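Alginate lyase, family PL7 (Zobellia galactanivorans, PDB 4BE3) probably cleaves alginate from the chain ends, as an exolytic polysaccharide lyase of family PL7. Local coordinates at residues E117-K122 with N139-T144. Sequence-based numbering, arbitrary orientation.
Sequences ENEPIK and NYEINT
Lys122 and Asn139 form an antiparallel hydrogen-bonded pair at the open end of the beta hairpin 121-126/133-141, within the larger sheet of the jelly-roll beta-sandwich characteristic of PL7 lyases. Lys122 N donates to Asn139 O (3.0 Å), and Asn139 N returns a bond to Lys122 O (2.8 Å). The backbones stay close past this pair, as far as the bond from Glu141 N to Glu119 O, and the Glu141 side chain extends the link toward Asn118, where the chains separate. Glu141 runs extended, its CG trans to N (chi1 175°), which carries OE1 to Glu119 N (2.9 Å); the bond is accepted through the anti lone pair. The Glu141 carboxylate also stacks on the Asn118 side-chain amide, their planes 22° apart. Glu119 bends at chi2 (98°), and its OE1 lies 3.3 Å from Glu141 OE1, a like-charge approach probably eased by Lys122, whose NZ forms a salt bridge with Glu119 OE1 and another with Asp153. The other oxygen of Glu119, OE2, bonds to His111 of the tartrate pocket, making Glu119 a second-shell residue there. A water accepts a hydrogen bond from Lys122 NZ (2.8 Å) and donates to both Glu119 O and Asn139 O.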
ATOM      1  N   GLU A 117       8.482 -16.593  -3.085  1.00 27.53           N
ATOM      2  CA  GLU A 117       7.118 -16.544  -3.628  1.00 25.88           C
ATOM      3  C   GLU A 117       6.219 -17.569  -2.854  1.00 27.02           C
ATOM      4  O   GLU A 117       5.338 -18.174  -3.461  1.00 27.76           O
ATOM      5  CB  GLU A 117       6.993 -16.725  -5.152  1.00 30.25           C
ATOM      6  CG  GLU A 117       7.879 -15.635  -5.809  1.00 36.75           C
ATOM      7  CD  GLU A 117       7.953 -15.692  -7.324  1.00 47.82           C
ATOM      8  OE1 GLU A 117       6.966 -15.835  -8.004  1.00 42.75           O
ATOM      9  OE2 GLU A 117       9.084 -15.584  -7.833  1.00 63.39           O
ATOM     10  N   ASN A 118       6.413 -17.675  -1.527  1.00 23.78           N
ATOM     11  CA  ASN A 118       5.508 -18.608  -0.764  1.00 23.94           C
ATOM     12  C   ASN A 118       4.247 -17.852  -0.291  1.00 25.92           C
ATOM     13  O   ASN A 118       4.175 -16.609  -0.495  1.00 25.77           O
ATOM     14  CB  ASN A 118       6.284 -19.072   0.436  1.00 23.30           C
ATOM     15  CG  ASN A 118       7.416 -20.081   0.064  1.00 21.96           C
ATOM     16  OD1 ASN A 118       7.505 -20.511  -1.110  1.00 24.31           O
ATOM     17  ND2 ASN A 118       8.219 -20.512   1.049  1.00 24.37           N
ATOM     18  N   GLU A 119       3.331 -18.504   0.439  1.00 21.76           N
ATOM     19  CA  GLU A 119       2.126 -17.797   0.953  1.00 20.98           C
ATOM     20  C   GLU A 119       2.068 -17.766   2.414  1.00 22.74           C
ATOM     21  O   GLU A 119       1.890 -18.789   3.100  1.00 21.19           O
ATOM     22  CB  GLU A 119       0.893 -18.634   0.481  1.00 23.52           C
ATOM     23  CG  GLU A 119       0.629 -18.503  -1.047  1.00 25.66           C
ATOM     24  CD  GLU A 119       1.159 -19.615  -1.926  1.00 33.36           C
ATOM     25  OE1 GLU A 119       1.400 -20.813  -1.485  1.00 33.54           O
ATOM     26  OE2 GLU A 119       1.501 -19.262  -3.054  1.00 36.44           O
ATOM     27  N   PRO A 120       2.090 -16.573   3.011  1.00 20.08           N
ATOM     28  CA  PRO A 120       1.809 -16.443   4.393  1.00 20.82           C
ATOM     29  C   PRO A 120       0.400 -17.067   4.768  1.00 21.26           C
ATOM     30  O   PRO A 120       0.218 -17.465   5.959  1.00 22.01           O
ATOM     31  CB  PRO A 120       1.754 -14.861   4.595  1.00 22.71           C
ATOM     32  CG  PRO A 120       2.789 -14.466   3.571  1.00 20.13           C
ATOM     33  CD  PRO A 120       2.513 -15.326   2.343  1.00 22.84           C
ATOM     34  N   ILE A 121      -0.543 -17.053   3.822  1.00 18.54           N
ATOM     35  CA  ILE A 121      -1.830 -17.778   4.169  1.00 16.53           C
ATOM     36  C   ILE A 121      -2.500 -18.239   2.948  1.00 16.90           C
ATOM     37  O   ILE A 121      -2.534 -17.575   1.889  1.00 18.19           O
ATOM     38  CB  ILE A 121      -2.823 -16.892   4.981  1.00 17.61           C
ATOM     39  CG1 ILE A 121      -4.115 -17.684   5.208  1.00 20.19           C
ATOM     40  CG2 ILE A 121      -3.181 -15.547   4.262  1.00 18.66           C
ATOM     41  CD1 ILE A 121      -5.081 -17.049   6.226  1.00 22.51           C
ATOM     42  N   LYS A 122      -3.096 -19.494   3.057  1.00 16.71           N
ATOM     43  CA  LYS A 122      -3.971 -19.955   1.997  1.00 15.57           C
ATOM     44  C   LYS A 122      -5.201 -20.512   2.822  1.00 17.05           C
ATOM     45  O   LYS A 122      -4.981 -21.266   3.823  1.00 16.63           O
ATOM     46  CB  LYS A 122      -3.404 -21.162   1.222  1.00 15.61           C
ATOM     47  CG  LYS A 122      -2.316 -20.632   0.256  1.00 17.30           C
ATOM     48  CD  LYS A 122      -1.875 -21.804  -0.719  1.00 19.59           C
ATOM     49  CE  LYS A 122      -1.140 -22.925   0.064  1.00 22.59           C
ATOM     50  NZ  LYS A 122       0.115 -22.612   0.847  1.00 25.34           N
ATOM     51  N   ASN A 139      -3.646 -22.455   5.989  1.00 15.69           N
ATOM     52  CA  ASN A 139      -2.245 -22.966   6.100  1.00 15.62           C
ATOM     53  C   ASN A 139      -1.293 -21.731   6.101  1.00 16.52           C
ATOM     54  O   ASN A 139      -1.566 -20.749   5.344  1.00 18.87           O
ATOM     55  CB  ASN A 139      -1.879 -23.686   4.823  1.00 15.88           C
ATOM     56  CG  ASN A 139      -2.445 -25.107   4.830  1.00 18.17           C
ATOM     57  OD1 ASN A 139      -3.366 -25.371   5.601  1.00 17.92           O
ATOM     58  ND2 ASN A 139      -1.906 -26.009   3.901  1.00 18.00           N
ATOM     59  N   TYR A 140      -0.244 -21.822   6.901  1.00 16.86           N
ATOM     60  CA  TYR A 140       0.834 -20.790   6.898  1.00 17.50           C
ATOM     61  C   TYR A 140       1.995 -21.503   6.245  1.00 19.84           C
ATOM     62  O   TYR A 140       2.374 -22.611   6.739  1.00 19.33           O
ATOM     63  CB  TYR A 140       1.166 -20.490   8.377  1.00 18.08           C
ATOM     64  CG  TYR A 140       2.403 -19.590   8.437  1.00 19.23           C
ATOM     65  CD1 TYR A 140       2.243 -18.198   8.196  1.00 18.83           C
ATOM     66  CD2 TYR A 140       3.678 -20.144   8.733  1.00 19.80           C
ATOM     67  CE1 TYR A 140       3.345 -17.350   8.277  1.00 19.42           C
ATOM     68  CE2 TYR A 140       4.820 -19.306   8.796  1.00 22.14           C
ATOM     69  CZ  TYR A 140       4.585 -17.901   8.528  1.00 20.63           C
ATOM     70  OH  TYR A 140       5.747 -17.063   8.579  1.00 23.01           O
ATOM     71  N   GLU A 141       2.650 -20.930   5.203  1.00 17.95           N
ATOM     72  CA  GLU A 141       3.825 -21.604   4.672  1.00 19.10           C
ATOM     73  C   GLU A 141       5.064 -20.876   5.165  1.00 22.09           C
ATOM     74  O   GLU A 141       5.100 -19.593   5.176  1.00 21.32           O
ATOM     75  CB  GLU A 141       3.704 -21.496   3.170  1.00 18.82           C
ATOM     76  CG  GLU A 141       4.984 -22.080   2.506  1.00 22.55           C
ATOM     77  CD  GLU A 141       4.741 -22.162   1.001  1.00 26.67           C
ATOM     78  OE1 GLU A 141       4.132 -21.248   0.327  1.00 25.73           O
ATOM     79  OE2 GLU A 141       5.201 -23.202   0.431  1.00 32.77           O
ATOM     80  N   ILE A 142       6.107 -21.595   5.635  1.00 19.95           N
ATOM     81  CA  ILE A 142       7.266 -20.866   6.151  1.00 21.12           C
ATOM     82  C   ILE A 142       7.996 -20.133   5.048  1.00 22.61           C
ATOM     83  O   ILE A 142       8.045 -20.542   3.910  1.00 23.06           O
ATOM     84  CB  ILE A 142       8.248 -21.817   6.934  1.00 23.98           C
ATOM     85  CG1 ILE A 142       8.579 -23.033   6.063  1.00 23.52           C
ATOM     86  CG2 ILE A 142       7.628 -22.263   8.279  1.00 22.81           C
ATOM     87  CD1 ILE A 142       9.919 -23.742   6.556  1.00 25.13           C
ATOM     88  N   ASN A 143       8.549 -18.946   5.414  1.00 22.25           N
ATOM     89  CA  ASN A 143       9.453 -18.319   4.469  1.00 24.69           C
ATOM     90  C   ASN A 143      10.877 -18.891   4.676  1.00 25.47           C
ATOM     91  O   ASN A 143      11.644 -18.383   5.503  1.00 28.23           O
ATOM     92  CB  ASN A 143       9.444 -16.795   4.757  1.00 24.79           C
ATOM     93  CG  ASN A 143      10.050 -16.004   3.565  1.00 30.23           C
ATOM     94  OD1 ASN A 143      10.239 -14.755   3.615  1.00 31.79           O
ATOM     95  ND2 ASN A 143      10.254 -16.684   2.490  1.00 26.49           N
ATOM     96  N   THR A 144      11.111 -20.031   4.018  1.00 27.27           N
ATOM     97  CA  THR A 144      12.215 -20.934   4.368  1.00 28.95           C
ATOM     98  C   THR A 144      13.553 -20.187   4.393  1.00 31.10           C
ATOM     99  O   THR A 144      13.807 -19.378   3.508  1.00 32.16           O
ATOM    100  CB  THR A 144      12.318 -21.984   3.253  1.00 29.36           C
ATOM    101  OG1 THR A 144      10.991 -22.435   2.943  1.00 28.28           O
ATOM    102  CG2 THR A 144      13.168 -23.259   3.730  1.00 30.30           C
TER
HETATM  103  O   HOH W   1       0.034 -20.847   2.968  1.00 16.73           O